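Local coordinates for LasR-specific antiactivator QslA domain-containing protein (Pseudomonas aeruginosa, PDB 4NG2) that probably binds the quorum-sensing transcription factor LasR and holds it inactive, acting as a LasR-specific antiactivator, at residues Ile55-Arg60 / Thr92-Ala97; Lys28-Glu33 / Pro48-Pro53. One frame throughout, in Å; residues are numbered along the deposited sequence.

Contact 1 of 2, residues Ile55-Arg60 / Thr92-Ala97; sequences IDKGVR and TAFEVA
G58 and F94 meet where the two helices come closest, with G58 CA only 4.2 Å from F94 CA. The F94 ring meets the G58 backbone obliquely, CD2 3.3 Å from G58 CA, and CE2 reaches on toward K57 O, in the peptide that precedes G58. Chi1 of 165° sets F94 CG opposite its own backbone N, which swings the ring from the flank of helix 88-107 across to helix 52-66. The ring also touches Q61 of helix 52-66, R82 of helix 74-83 and L85. The aliphatic part of K57 brushes the ring at CD2.

Small residues let these helices pack closely. The segment axes are 7.1 Å apart and cross at -39°, with the N-to-C directions broadly parallel; G58 and A97 sit where the backbones come closest, and I55 and F94 pack beside them. A97 points toward helix 52-66. Its CB sits 3.1 Å from I55 O, a tight fit against a carbonyl already used by V59 N within helix 52-66. Two methyls of helix 52-66 also touch A97 CB: I55 CG2 at 3.9 Å and V59 CG2 at 3.8 Å.

I55 divides its branches between two alanines. Chi1 of -69° puts CG1 opposite the carbonyl carbon, on the side of A93, and CG2 on the side of A97; the turn at chi2 then brings CD1 up to A93 O, at 3.4 Å, with A93 CB 3.9 Å from the same CD1. Strand 31-34 covers I55 through V32 and I34. E95, on the far side of helix 88-107, forms salt bridges with R82 of its own chain and with R82 of the second QslA subunit.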
# COMPACT_ATOMS: atom_id res chain seq x y z
N ILE E 55 16.58 6.54 2.63
CA ILE E 55 16.31 6.07 1.27
C ILE E 55 17.60 5.53 0.64
O ILE E 55 17.66 4.36 0.21
CB ILE E 55 15.63 7.17 0.38
CG1 ILE E 55 14.20 7.45 0.86
CG2 ILE E 55 15.59 6.75 -1.10
CD1 ILE E 55 13.20 6.41 0.43
N ASP E 56 18.65 6.34 0.61
CA ASP E 56 19.91 5.86 0.04
C ASP E 56 20.50 4.62 0.72
O ASP E 56 21.13 3.80 0.05
CB ASP E 56 20.95 6.98 -0.04
CG ASP E 56 20.54 8.09 -1.01
OD1 ASP E 56 20.01 7.78 -2.12
OD2 ASP E 56 20.75 9.28 -0.66
N LYS E 57 20.29 4.45 2.02
CA LYS E 57 20.81 3.25 2.67
C LYS E 57 20.11 2.03 2.12
O LYS E 57 20.72 0.98 1.91
CB LYS E 57 20.69 3.30 4.20
CG LYS E 57 21.47 2.17 4.91
CD LYS E 57 21.30 2.19 6.44
CE LYS E 57 21.77 3.52 7.07
NZ LYS E 57 21.85 3.44 8.56
N GLY E 58 18.82 2.16 1.87
CA GLY E 58 18.08 1.09 1.23
C GLY E 58 18.46 0.86 -0.22
O GLY E 58 18.41 -0.27 -0.70
N VAL E 59 18.80 1.92 -0.95
CA VAL E 59 19.23 1.75 -2.34
C VAL E 59 20.59 1.04 -2.38
O VAL E 59 20.73 -0.02 -2.98
CB VAL E 59 19.30 3.08 -3.12
CG1 VAL E 59 19.85 2.83 -4.52
CG2 VAL E 59 17.93 3.71 -3.21
N ARG E 60 21.59 1.62 -1.71
CA ARG E 60 22.91 1.00 -1.66
C ARG E 60 22.86 -0.43 -1.12
O ARG E 60 23.49 -1.33 -1.68
CB ARG E 60 23.90 1.83 -0.83
CG ARG E 60 25.31 1.22 -0.80
CD ARG E 60 26.32 2.08 -0.06
NE ARG E 60 26.72 3.27 -0.83
CZ ARG E 60 27.37 4.31 -0.32
NH1 ARG E 60 27.69 4.34 0.97
NH2 ARG E 60 27.69 5.34 -1.10
N THR E 92 10.88 2.17 7.10
CA THR E 92 10.01 1.97 5.96
C THR E 92 10.55 2.71 4.75
O THR E 92 10.27 2.31 3.63
CB THR E 92 8.52 2.31 6.25
OG1 THR E 92 8.41 3.66 6.70
CG2 THR E 92 7.98 1.40 7.31
N ALA E 93 11.32 3.77 4.96
CA ALA E 93 11.95 4.44 3.83
C ALA E 93 12.99 3.51 3.24
O ALA E 93 13.13 3.42 2.01
CB ALA E 93 12.59 5.74 4.27
N PHE E 94 13.71 2.81 4.11
CA PHE E 94 14.71 1.85 3.67
C PHE E 94 14.05 0.69 2.95
O PHE E 94 14.60 0.18 1.98
CB PHE E 94 15.52 1.37 4.88
CG PHE E 94 16.34 0.14 4.62
CD1 PHE E 94 15.75 -1.10 4.56
CD2 PHE E 94 17.71 0.24 4.42
CE1 PHE E 94 16.50 -2.24 4.31
CE2 PHE E 94 18.47 -0.90 4.17
CZ PHE E 94 17.85 -2.15 4.11
N GLU E 95 12.90 0.23 3.42
CA GLU E 95 12.25 -0.91 2.79
C GLU E 95 11.77 -0.56 1.39
O GLU E 95 11.94 -1.33 0.45
CB GLU E 95 11.05 -1.38 3.59
CG GLU E 95 11.35 -1.80 5.01
CD GLU E 95 10.10 -2.18 5.78
OE1 GLU E 95 8.98 -1.70 5.44
OE2 GLU E 95 10.23 -2.98 6.73
N VAL E 96 11.15 0.62 1.29
CA VAL E 96 10.63 1.10 0.02
C VAL E 96 11.79 1.24 -0.98
O VAL E 96 11.70 0.76 -2.10
CB VAL E 96 9.80 2.41 0.17
CG1 VAL E 96 9.49 3.02 -1.19
CG2 VAL E 96 8.51 2.14 0.90
N ALA E 97 12.90 1.85 -0.56
CA ALA E 97 14.03 2.06 -1.47
C ALA E 97 14.63 0.73 -1.94
O ALA E 97 14.80 0.51 -3.14
CB ALA E 97 15.10 2.92 -0.82

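Contact 2 of 2, residues Lys28-Glu33 / Pro48-Pro53; sequences KDLMVE and PVPAQP
L30-E33 and P48-Q52 pass each other with their end-to-end directions 42° apart, L30 CA lying 5.0 Å from P50 CA and V32 CA 5.5 Å from Q52 CA. A type I turn over K28-M31 leads into strand 31-34, while A51 is the N-cap of helix 52-66. With CG opposite the carbonyl carbon (chi1 -58°), L30 sends CD2 against the V49-P50 peptide. That methyl is 3.7 Å from P50 N and 3.8 Å from P50 CD, meeting a tertiary amide nitrogen, which carries no hydrogen. V32 points toward the P48-P53 segment, and its CG1 rests 3.7 Å from Q52 N, at the first turn of the helix. Q52 CG packs beside V32 CB, and a bend at chi2 carries the amide on to the backbone of E33. Strand 31-34 pairs antiparallel with 43-46, V32 through its backbone with L45; just before it, L30 bonds through its backbone with W47. For L30 and V32, whose methyls pack on backbone atoms and proline carbon, the chemistry implies a hold by shape and burial of apolar surface.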
# COMPACT_ATOMS: atom_id res chain seq x y z
N LYS E 28 8.11 20.49 -0.32
CA LYS E 28 9.37 20.53 -1.06
C LYS E 28 10.39 19.64 -0.35
O LYS E 28 10.97 18.74 -0.94
CB LYS E 28 9.91 21.97 -1.11
CG LYS E 28 9.84 22.65 -2.48
CD LYS E 28 10.61 23.97 -2.47
CE LYS E 28 9.97 25.01 -1.53
NZ LYS E 28 9.34 26.16 -2.27
N ASP E 29 10.55 19.90 0.94
CA ASP E 29 11.58 19.27 1.76
C ASP E 29 11.36 17.77 2.03
O ASP E 29 12.32 17.00 2.13
CB ASP E 29 11.65 20.02 3.10
CG ASP E 29 11.90 21.51 2.92
OD1 ASP E 29 12.52 21.91 1.90
OD2 ASP E 29 11.47 22.29 3.80
N LEU E 30 10.09 17.38 2.13
CA LEU E 30 9.71 16.02 2.49
C LEU E 30 9.74 15.06 1.32
O LEU E 30 9.50 13.87 1.49
CB LEU E 30 8.32 16.02 3.11
CG LEU E 30 8.21 16.90 4.35
CD1 LEU E 30 6.76 17.04 4.82
CD2 LEU E 30 9.11 16.33 5.45
N MET E 31 10.05 15.57 0.13
CA MET E 31 10.21 14.72 -1.06
C MET E 31 11.58 14.01 -1.10
O MET E 31 12.59 14.58 -0.69
CB MET E 31 9.99 15.53 -2.35
CG MET E 31 8.58 16.09 -2.55
SD MET E 31 7.29 14.85 -2.88
CE MET E 31 7.79 14.10 -4.43
N VAL E 32 11.60 12.78 -1.59
CA VAL E 32 12.82 11.99 -1.63
C VAL E 32 12.92 11.26 -2.97
O VAL E 32 11.90 10.93 -3.58
CB VAL E 32 12.88 10.97 -0.46
CG1 VAL E 32 12.89 11.68 0.91
CG2 VAL E 32 11.73 9.96 -0.56
N GLU E 33 14.15 10.99 -3.42
CA GLU E 33 14.34 10.36 -4.73
C GLU E 33 15.06 9.01 -4.67
O GLU E 33 16.09 8.86 -4.01
CB GLU E 33 15.11 11.30 -5.67
CG GLU E 33 14.95 12.79 -5.37
CD GLU E 33 13.58 13.33 -5.75
OE1 GLU E 33 12.99 12.83 -6.74
OE2 GLU E 33 13.10 14.24 -5.04
N PRO E 48 6.60 11.52 5.11
CA PRO E 48 6.11 12.35 6.21
C PRO E 48 7.23 13.07 6.95
O PRO E 48 6.96 14.05 7.64
CB PRO E 48 5.43 11.34 7.14
CG PRO E 48 5.01 10.22 6.22
CD PRO E 48 6.13 10.13 5.21
N VAL E 49 8.45 12.56 6.84
CA VAL E 49 9.59 13.22 7.46
C VAL E 49 10.74 13.19 6.48
O VAL E 49 10.73 12.37 5.56
CB VAL E 49 10.02 12.52 8.76
CG1 VAL E 49 8.82 12.29 9.66
CG2 VAL E 49 10.73 11.22 8.47
N PRO E 50 11.73 14.08 6.67
CA PRO E 50 12.90 14.01 5.80
C PRO E 50 13.57 12.66 6.00
O PRO E 50 13.77 12.25 7.15
CB PRO E 50 13.80 15.15 6.31
CG PRO E 50 13.34 15.41 7.72
CD PRO E 50 11.87 15.09 7.73
N ALA E 51 13.89 11.98 4.91
CA ALA E 51 14.36 10.62 4.99
C ALA E 51 15.23 10.18 3.82
O ALA E 51 15.33 8.97 3.56
CB ALA E 51 13.15 9.67 5.14
N GLN E 52 15.84 11.14 3.13
CA GLN E 52 16.73 10.81 2.00
C GLN E 52 17.87 9.82 2.34
O GLN E 52 18.08 8.84 1.61
CB GLN E 52 17.28 12.09 1.33
CG GLN E 52 16.79 12.29 -0.12
CD GLN E 52 17.42 11.29 -1.07
OE1 GLN E 52 18.59 10.98 -0.92
NE2 GLN E 52 16.65 10.79 -2.04
N PRO E 53 18.59 10.06 3.47
CA PRO E 53 19.62 9.09 3.88
C PRO E 53 19.05 7.69 4.08
O PRO E 53 19.61 6.76 3.52
CB PRO E 53 20.13 9.64 5.21
CG PRO E 53 19.71 11.11 5.23
CD PRO E 53 18.43 11.16 4.43

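In the fold
Helix 52-66 is common to both contacts: contact 2 lies at its N-terminal end, and contact 1 follows along it. Along the chain the two are in series, because contact 2 closes before contact 1 opens. Their centres are 12 Å apart, yet they touch. I55 CG1 lies 3.8 Å from V32 CG2, and A93 CB 4.1 Å from A51 CB, so I55 and A93 of contact 1 both meet residues of contact 2. Contact 1 is buried near the middle of the chain, whereas the centre of 28-33/48-53 sits about 11 Å from the chain centre. P48 and V49 of contact 2 and T92 of contact 1 reach the chain of another protein in the assembly, probably LasR.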